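Local coordinates for penicillin-binding protein 2 (Pbp2) (Helicobacter pylori, PDB 5LP5) that probably cross-links peptidoglycan as a penicillin-binding transpeptidase, and forms a complex with MreC in the cell wall synthesis that shapes the bacterium, at residues A159-G164 against A267-E272; L163-V168 against G187-E192; E394-D399 against T440-L445. One frame throughout, in Å; residues are numbered along the deposited sequence.

How the interactions relate
Interactions 1 and 2 run on from one another. They share Leu-163 and Gly-164, and Val-162 O in interaction 1 lies 3.0 Å from Ile-191 N in interaction 2, a probable hydrogen bond. Interaction 1 is buried and joins the dimerisation region to the edge strand of the transpeptidase sheet through one carboxylate. Interaction 2 is only partly buried and stays within the dimerisation region. Every hydrogen bond there uses at least one backbone atom, and a lysine side chain closes its outer end. Interaction 3 lies wholly in the transpeptidase region. It is mostly buried and apolar, with one hydrogen bond from a glutamine side-chain amide at its exposed margin. Ile-191 CD1 packs 3.5 Å from Asp-399 O, so interactions 2 and 3 also touch.

Interaction 1: residues A159-G164 against A267-E272; sequences ASHVLG and AGSYPE
Glu-272 directs its carboxylate at the start of helix 160-163, where OE1 accepts three hydrogen bonds. Ser-160 OG gives one to Glu-272 OE1 at 2.7 Å, on the anti side of the carboxylate. His-161 N lies 3.1 Å from Glu-272 OE1 and is met by the syn lone pair of that oxygen. The third comes from the ring: His-161 ND1 is 2.9 Å from Glu-272 OE1 and reaches it from above the carboxylate plane. Ring and carboxylate planes are 36° apart. The Glu-272 chain is bent at chi2 (-87°), which turns the acid back toward its own strand. Glu-272 OE2 can then accept from Ser-269 N at 3.1 Å. This is a His-carboxylate hydrogen bond at a helix start, and it ties the dimerisation region to strand 264-270, the edge strand of the transpeptidase sheet. Three donors on one oxygen would probably help keep Glu-272 ionised. Over one face of the His-161 ring sits Ser-269 OG, offset toward the rim. That hydroxyl is held by Leu-299 and Arg-301. Tyr-273 meets the same ring edge-to-face. Next along the helix, Val-162 CG2 packs against Ala-267 CB at 3.8 Å, and both side chains also touch Phe-461.

Interaction 2: residues L163-V168 against G187-E192; sequences LGYVGV and GKTGIE
Lys-188 meets the 163-168 segment through both its backbone and its side chain. Its N donates to Tyr-165 O at 2.8 Å, in the carbonyl plane. Its NZ donates to Val-168 O at 2.9 Å, from above the carbonyl plane. The bend at chi2 (-63°) lays the straight remainder of the chain along the strand, past Gly-167. NZ has a second partner in Asp-173, a salt bridge. At the other end of the contact, Glu-192 N donates to Leu-163 O at 2.9 Å, nearly in line with the carbonyl bond. Between these, Tyr-165 N gives a longer bond to Thr-189 OG1 at 3.3 Å. Thr-189 O receives a CA-H...O contact from Gly-164 CA at 3.2 Å. The backbones meet closely here, with Gly-164 at positive phi.

Packing surrounds the bonds. The Tyr-165 ring meets two residues obliquely: its CE1 is 3.6 Å from Lys-188 CB, and CD2 and CE2 border the Thr-189 side chain. Behind, Val-166 CG1 rests against the Glu-192 carboxylate. That acid is paired with Arg-53 and Arg-151, and Tyr-153 also bonds to it.

Val-166 and Gly-187 form an antiparallel non-hydrogen-bonded pair in the small sheet of strands 166-168 and 185-187. Phe-278, from the transpeptidase region, stacks on Tyr-165. Strand 56-57 contributes Ile-56, which packs on Leu-163 at the end of helix 160-163 and on Ile-191 and Glu-192 of helix 190-194.

Interaction 3: residues E394-D399 against T440-L445; sequences EKTGVD and TPLQVL
Gln-443 uses both ends of its side-chain amide, one on the facing loop and one on its own helix start. NE2 donates across the contact to Glu-394 O at 2.6 Å. The acceptor lies close to the amide plane of Gln-443, but the donor sits 39° above the plane of the Glu-394 carbonyl. Glu-394 is poorly ordered, so this bond length is approximate. Its own carboxylate turns to Arg-388. OE1 of Gln-443 accepts from Thr-440 N at 3.1 Å. Together the two bonds probably fix the rotation of the amide.

In return, Gln-443 N donates to Thr-440 OG1 at 3.2 Å. The two residues thus form a capping box at the start of helix 441-453. This helix packs on the central antiparallel sheet of the transpeptidase fold. Pro-441, Val-444 and Leu-445 touch strands 252-258, 542-549 and 556-562. The loop 394-399 covers another side of the same helix.

The rest of the contact is van der Waals packing. Thr-396 turns its methyl to the helix backbone: CG2 is 3.6 Å from Leu-442 O and 3.8 Å from Gln-443 CA. Its chi1 of 62° turns OG1 away from the methyl contact, to a hydrogen bond with Glu-403. The same glutamate takes the backbone N-H groups of Gly-397 and Val-398, holding the loop in shape. Val-398 lays CG1 against Leu-442 CD1 at 3.7 Å, the two side chains crossing at about a right angle. Leu-442 also reaches Leu-255 of strand 252-258.

Interaction 1: residues A159-G164 against A267-E272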
loop_
_atom_site.group_PDB
_atom_site.type_symbol
_atom_site.label_atom_id
_atom_site.label_comp_id
_atom_site.label_asym_id
_atom_site.label_seq_id
_atom_site.Cartn_x
_atom_site.Cartn_y
_atom_site.Cartn_z
ATOM N N ALA A 159 6.386 17.776 3.146
ATOM C CA ALA A 159 7.670 17.169 3.520
ATOM C C ALA A 159 8.236 16.340 2.389
ATOM O O ALA A 159 8.991 15.396 2.608
ATOM C CB ALA A 159 7.518 16.310 4.771
ATOM N N SER A 160 7.875 16.709 1.170
ATOM C CA SER A 160 8.312 15.974 0.004
ATOM C C SER A 160 9.828 15.781 -0.038
ATOM O O SER A 160 10.307 14.774 -0.572
ATOM C CB SER A 160 7.816 16.660 -1.277
ATOM O OG SER A 160 8.531 17.847 -1.589
ATOM N N HIS A 161 10.579 16.729 0.512
ATOM C CA HIS A 161 12.035 16.644 0.472
ATOM C C HIS A 161 12.598 15.815 1.621
ATOM O O HIS A 161 13.774 15.514 1.650
ATOM C CB HIS A 161 12.680 18.042 0.417
ATOM C CG HIS A 161 12.582 18.705 -0.926
ATOM N ND1 HIS A 161 11.641 19.670 -1.205
ATOM C CD2 HIS A 161 13.303 18.544 -2.065
ATOM C CE1 HIS A 161 11.790 20.077 -2.452
ATOM N NE2 HIS A 161 12.787 19.407 -2.998
ATOM N N VAL A 162 11.754 15.438 2.566
ATOM C CA VAL A 162 12.142 14.481 3.601
ATOM C C VAL A 162 11.803 13.064 3.191
ATOM O O VAL A 162 12.654 12.163 3.217
ATOM C CB VAL A 162 11.419 14.746 4.930
ATOM C CG1 VAL A 162 11.836 13.712 5.954
ATOM C CG2 VAL A 162 11.718 16.165 5.419
ATOM N N LEU A 163 10.549 12.867 2.820
ATOM C CA LEU A 163 10.048 11.533 2.554
ATOM C C LEU A 163 10.699 10.913 1.321
ATOM O O LEU A 163 11.185 9.782 1.374
ATOM C CB LEU A 163 8.532 11.578 2.407
ATOM C CG LEU A 163 7.761 12.160 3.599
ATOM C CD1 LEU A 163 6.312 12.337 3.223
ATOM C CD2 LEU A 163 7.882 11.266 4.802
ATOM N N GLY A 164 10.750 11.672 0.230
ATOM C CA GLY A 164 11.206 11.166 -1.044
ATOM C C GLY A 164 10.179 10.211 -1.623
ATOM O O GLY A 164 9.097 10.031 -1.062
ATOM N N ALA A 267 11.210 20.167 8.683
ATOM C CA ALA A 267 12.236 20.270 7.643
ATOM C C ALA A 267 11.529 20.611 6.323
ATOM O O ALA A 267 11.100 19.730 5.553
ATOM C CB ALA A 267 13.021 18.984 7.524
ATOM N N GLY A 268 11.379 21.902 6.081
ATOM C CA GLY A 268 10.765 22.358 4.862
ATOM C C GLY A 268 11.777 22.846 3.861
ATOM O O GLY A 268 12.748 23.488 4.230
ATOM N N SER A 269 11.544 22.539 2.589
ATOM C CA SER A 269 12.334 23.103 1.498
ATOM C C SER A 269 11.396 23.597 0.423
ATOM O O SER A 269 10.580 22.834 -0.068
ATOM C CB SER A 269 13.302 22.068 0.905
ATOM O OG SER A 269 13.834 22.527 -0.344
ATOM N N TYR A 270 11.539 24.861 0.032
ATOM C CA TYR A 270 10.488 25.524 -0.749
ATOM C C TYR A 270 10.981 26.148 -2.034
ATOM O O TYR A 270 11.872 27.006 -2.018
ATOM C CB TYR A 270 9.780 26.568 0.108
ATOM C CG TYR A 270 9.255 25.940 1.362
ATOM C CD1 TYR A 270 8.023 25.291 1.371
ATOM C CD2 TYR A 270 10.017 25.928 2.534
ATOM C CE1 TYR A 270 7.547 24.677 2.531
ATOM C CE2 TYR A 270 9.552 25.314 3.690
ATOM C CZ TYR A 270 8.318 24.692 3.675
ATOM O OH TYR A 270 7.822 24.102 4.793
ATOM N N PRO A 271 10.383 25.732 -3.157
ATOM C CA PRO A 271 9.215 24.869 -3.264
ATOM C C PRO A 271 9.397 23.405 -2.924
ATOM O O PRO A 271 10.408 22.819 -3.277
ATOM C CB PRO A 271 8.852 24.944 -4.762
ATOM C CG PRO A 271 9.672 26.018 -5.355
ATOM C CD PRO A 271 10.857 26.184 -4.476
ATOM N N GLU A 272 8.409 22.821 -2.246
ATOM C CA GLU A 272 8.234 21.364 -2.188
ATOM C C GLU A 272 7.589 20.912 -3.526
ATOM O O GLU A 272 7.214 21.753 -4.343
ATOM C CB GLU A 272 7.333 20.966 -0.994
ATOM C CG GLU A 272 7.779 21.425 0.396
ATOM C CD GLU A 272 8.741 20.470 1.080
ATOM O OE1 GLU A 272 9.202 19.524 0.415
ATOM O OE2 GLU A 272 9.048 20.666 2.282
#

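Interaction 2: residues L163-V168 against G187-E192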
loop_
_atom_site.group_PDB
_atom_site.type_symbol
_atom_site.label_atom_id
_atom_site.label_comp_id
_atom_site.label_asym_id
_atom_site.label_seq_id
_atom_site.Cartn_x
_atom_site.Cartn_y
_atom_site.Cartn_z
ATOM N N LEU A 163 10.549 12.867 2.820
ATOM C CA LEU A 163 10.048 11.533 2.554
ATOM C C LEU A 163 10.699 10.913 1.321
ATOM O O LEU A 163 11.185 9.782 1.374
ATOM C CB LEU A 163 8.532 11.578 2.407
ATOM C CG LEU A 163 7.761 12.160 3.599
ATOM C CD1 LEU A 163 6.312 12.337 3.223
ATOM C CD2 LEU A 163 7.882 11.266 4.802
ATOM N N GLY A 164 10.750 11.672 0.230
ATOM C CA GLY A 164 11.206 11.166 -1.044
ATOM C C GLY A 164 10.179 10.211 -1.623
ATOM O O GLY A 164 9.097 10.031 -1.062
ATOM N N TYR A 165 10.523 9.574 -2.734
ATOM C CA TYR A 165 9.582 8.738 -3.450
ATOM C C TYR A 165 10.209 7.453 -3.991
ATOM O O TYR A 165 11.409 7.350 -4.180
ATOM C CB TYR A 165 8.942 9.533 -4.594
ATOM C CG TYR A 165 9.929 9.944 -5.646
ATOM C CD1 TYR A 165 10.280 9.069 -6.671
ATOM C CD2 TYR A 165 10.544 11.190 -5.605
ATOM C CE1 TYR A 165 11.189 9.429 -7.632
ATOM C CE2 TYR A 165 11.456 11.557 -6.566
ATOM C CZ TYR A 165 11.773 10.672 -7.580
ATOM O OH TYR A 165 12.677 11.034 -8.558
ATOM N N VAL A 166 9.353 6.477 -4.252
ATOM C CA VAL A 166 9.751 5.195 -4.798
ATOM C C VAL A 166 9.469 5.162 -6.299
ATOM O O VAL A 166 8.572 5.861 -6.791
ATOM C CB VAL A 166 8.995 4.042 -4.120
ATOM C CG1 VAL A 166 9.079 4.186 -2.620
ATOM C CG2 VAL A 166 7.529 3.983 -4.535
ATOM N N GLY A 167 10.243 4.350 -7.011
ATOM C CA GLY A 167 10.068 4.198 -8.447
ATOM C C GLY A 167 10.395 2.797 -8.918
ATOM O O GLY A 167 10.696 1.914 -8.115
ATOM N N VAL A 168 10.341 2.604 -10.233
ATOM C CA VAL A 168 10.664 1.310 -10.830
ATOM C C VAL A 168 12.153 1.059 -10.683
ATOM O O VAL A 168 12.956 1.930 -10.983
ATOM C CB VAL A 168 10.286 1.241 -12.334
ATOM C CG1 VAL A 168 10.726 -0.084 -12.925
ATOM C CG2 VAL A 168 8.792 1.393 -12.522
ATOM N N GLY A 187 13.301 2.867 -3.297
ATOM C CA GLY A 187 13.309 4.266 -2.931
ATOM C C GLY A 187 14.282 4.960 -3.840
ATOM O O GLY A 187 15.355 4.428 -4.106
ATOM N N LYS A 188 13.900 6.135 -4.328
ATOM C CA LYS A 188 14.758 6.936 -5.203
ATOM C C LYS A 188 15.389 8.085 -4.441
ATOM O O LYS A 188 16.585 8.271 -4.525
ATOM C CB LYS A 188 13.987 7.478 -6.412
ATOM C CG LYS A 188 13.391 6.404 -7.299
ATOM C CD LYS A 188 14.463 5.534 -7.933
ATOM C CE LYS A 188 13.862 4.530 -8.920
ATOM N NZ LYS A 188 14.860 3.825 -9.787
ATOM N N THR A 189 14.582 8.857 -3.713
ATOM C CA THR A 189 15.094 10.004 -2.946
ATOM C C THR A 189 14.732 9.956 -1.489
ATOM O O THR A 189 13.818 9.243 -1.082
ATOM C CB THR A 189 14.583 11.335 -3.502
ATOM O OG1 THR A 189 13.150 11.359 -3.496
ATOM C CG2 THR A 189 15.038 11.486 -4.905
ATOM N N GLY A 190 15.489 10.704 -0.705
ATOM C CA GLY A 190 15.180 10.887 0.707
ATOM C C GLY A 190 15.023 9.622 1.525
ATOM O O GLY A 190 15.732 8.630 1.305
ATOM N N ILE A 191 14.089 9.666 2.475
ATOM C CA ILE A 191 13.874 8.575 3.432
ATOM C C ILE A 191 13.519 7.257 2.749
ATOM O O ILE A 191 13.975 6.198 3.177
ATOM C CB ILE A 191 12.790 8.964 4.466
ATOM C CG1 ILE A 191 13.346 10.013 5.423
ATOM C CG2 ILE A 191 12.288 7.772 5.267
ATOM C CD1 ILE A 191 14.354 9.506 6.421
ATOM N N GLU A 192 12.712 7.313 1.696
ATOM C CA GLU A 192 12.365 6.099 0.966
ATOM C C GLU A 192 13.631 5.415 0.490
ATOM O O GLU A 192 13.696 4.194 0.413
ATOM C CB GLU A 192 11.511 6.420 -0.242
ATOM C CG GLU A 192 10.096 6.851 0.079
ATOM C CD GLU A 192 9.144 5.686 0.337
ATOM O OE1 GLU A 192 9.634 4.600 0.736
ATOM O OE2 GLU A 192 7.900 5.861 0.149
#

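Interaction 3: residues E394-D399 against T440-L445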
loop_
_atom_site.group_PDB
_atom_site.type_symbol
_atom_site.label_atom_id
_atom_site.label_comp_id
_atom_site.label_asym_id
_atom_site.label_seq_id
_atom_site.Cartn_x
_atom_site.Cartn_y
_atom_site.Cartn_z
ATOM N N GLU A 394 31.819 20.226 8.095
ATOM C CA GLU A 394 31.472 18.848 7.841
ATOM C C GLU A 394 29.972 18.638 7.829
ATOM O O GLU A 394 29.189 19.567 8.066
ATOM C CB GLU A 394 32.126 17.962 8.915
ATOM C CG GLU A 394 33.648 17.936 8.846
ATOM C CD GLU A 394 34.174 17.422 7.504
ATOM O OE1 GLU A 394 33.544 16.518 6.906
ATOM O OE2 GLU A 394 35.224 17.921 7.040
ATOM N N LYS A 395 29.585 17.402 7.535
ATOM C CA LYS A 395 28.184 17.006 7.565
ATOM C C LYS A 395 27.697 16.968 9.008
ATOM O O LYS A 395 28.438 16.549 9.887
ATOM C CB LYS A 395 28.000 15.607 6.971
ATOM C CG LYS A 395 28.573 15.383 5.586
ATOM C CD LYS A 395 28.202 13.984 5.101
ATOM C CE LYS A 395 28.760 13.694 3.713
ATOM N NZ LYS A 395 28.203 12.441 3.128
ATOM N N THR A 396 26.457 17.398 9.232
ATOM C CA THR A 396 25.785 17.210 10.505
ATOM C C THR A 396 25.519 15.722 10.790
ATOM O O THR A 396 25.426 15.330 11.962
ATOM C CB THR A 396 24.451 17.989 10.591
ATOM O OG1 THR A 396 23.544 17.523 9.582
ATOM C CG2 THR A 396 24.674 19.516 10.434
ATOM N N GLY A 397 25.416 14.899 9.743
ATOM C CA GLY A 397 25.143 13.458 9.890
ATOM C C GLY A 397 23.667 13.070 9.781
ATOM O O GLY A 397 23.216 12.108 10.392
ATOM N N VAL A 398 22.921 13.820 8.985
ATOM C CA VAL A 398 21.490 13.649 8.907
ATOM C C VAL A 398 21.223 12.347 8.175
ATOM O O VAL A 398 22.028 11.933 7.347
ATOM C CB VAL A 398 20.830 14.874 8.232
ATOM C CG1 VAL A 398 21.112 14.898 6.746
ATOM C CG2 VAL A 398 19.332 14.908 8.491
ATOM N N ASP A 399 20.124 11.678 8.520
ATOM C CA ASP A 399 19.772 10.406 7.897
ATOM C C ASP A 399 18.997 10.580 6.567
ATOM O O ASP A 399 17.848 10.133 6.404
ATOM C CB ASP A 399 19.051 9.475 8.897
ATOM C CG ASP A 399 17.761 10.059 9.457
ATOM O OD1 ASP A 399 17.569 11.286 9.445
ATOM O OD2 ASP A 399 16.925 9.270 9.914
ATOM N N THR A 440 25.081 24.888 4.944
ATOM C CA THR A 440 23.720 24.372 4.745
ATOM C C THR A 440 22.873 24.815 5.922
ATOM O O THR A 440 23.385 24.969 7.022
ATOM C CB THR A 440 23.694 22.819 4.666
ATOM O OG1 THR A 440 24.316 22.230 5.832
ATOM C CG2 THR A 440 24.391 22.314 3.391
ATOM N N PRO A 441 21.569 25.049 5.699
ATOM C CA PRO A 441 20.661 25.283 6.818
ATOM C C PRO A 441 20.772 24.261 7.933
ATOM O O PRO A 441 20.607 24.620 9.090
ATOM C CB PRO A 441 19.290 25.228 6.164
ATOM C CG PRO A 441 19.529 25.779 4.807
ATOM C CD PRO A 441 20.907 25.326 4.414
ATOM N N LEU A 442 21.087 23.013 7.599
ATOM C CA LEU A 442 21.361 22.014 8.635
ATOM C C LEU A 442 22.561 22.401 9.521
ATOM O O LEU A 442 22.488 22.317 10.748
ATOM C CB LEU A 442 21.546 20.624 8.025
ATOM C CG LEU A 442 20.250 19.814 7.803
ATOM C CD1 LEU A 442 20.528 18.536 7.005
ATOM C CD2 LEU A 442 19.557 19.430 9.096
ATOM N N GLN A 443 23.650 22.833 8.902
ATOM C CA GLN A 443 24.857 23.221 9.643
ATOM C C GLN A 443 24.567 24.329 10.642
ATOM O O GLN A 443 24.993 24.252 11.815
ATOM C CB GLN A 443 25.993 23.624 8.677
ATOM C CG GLN A 443 26.676 22.400 8.056
ATOM C CD GLN A 443 27.708 22.711 6.994
ATOM O OE1 GLN A 443 27.580 23.672 6.237
ATOM N NE2 GLN A 443 28.743 21.882 6.933
ATOM N N VAL A 444 23.815 25.337 10.189
ATOM C CA VAL A 444 23.464 26.497 11.032
ATOM C C VAL A 444 22.626 26.055 12.234
ATOM O O VAL A 444 22.852 26.511 13.360
ATOM C CB VAL A 444 22.691 27.550 10.224
ATOM C CG1 VAL A 444 22.265 28.710 11.107
ATOM C CG2 VAL A 444 23.535 28.056 9.062
ATOM N N LEU A 445 21.669 25.160 11.978
ATOM C CA LEU A 445 20.796 24.580 13.004
ATOM C C LEU A 445 21.561 23.806 14.071
ATOM O O LEU A 445 21.323 24.015 15.281
ATOM C CB LEU A 445 19.766 23.651 12.349
ATOM C CG LEU A 445 18.859 22.839 13.282
ATOM C CD1 LEU A 445 17.729 23.672 13.858
ATOM C CD2 LEU A 445 18.294 21.646 12.545
#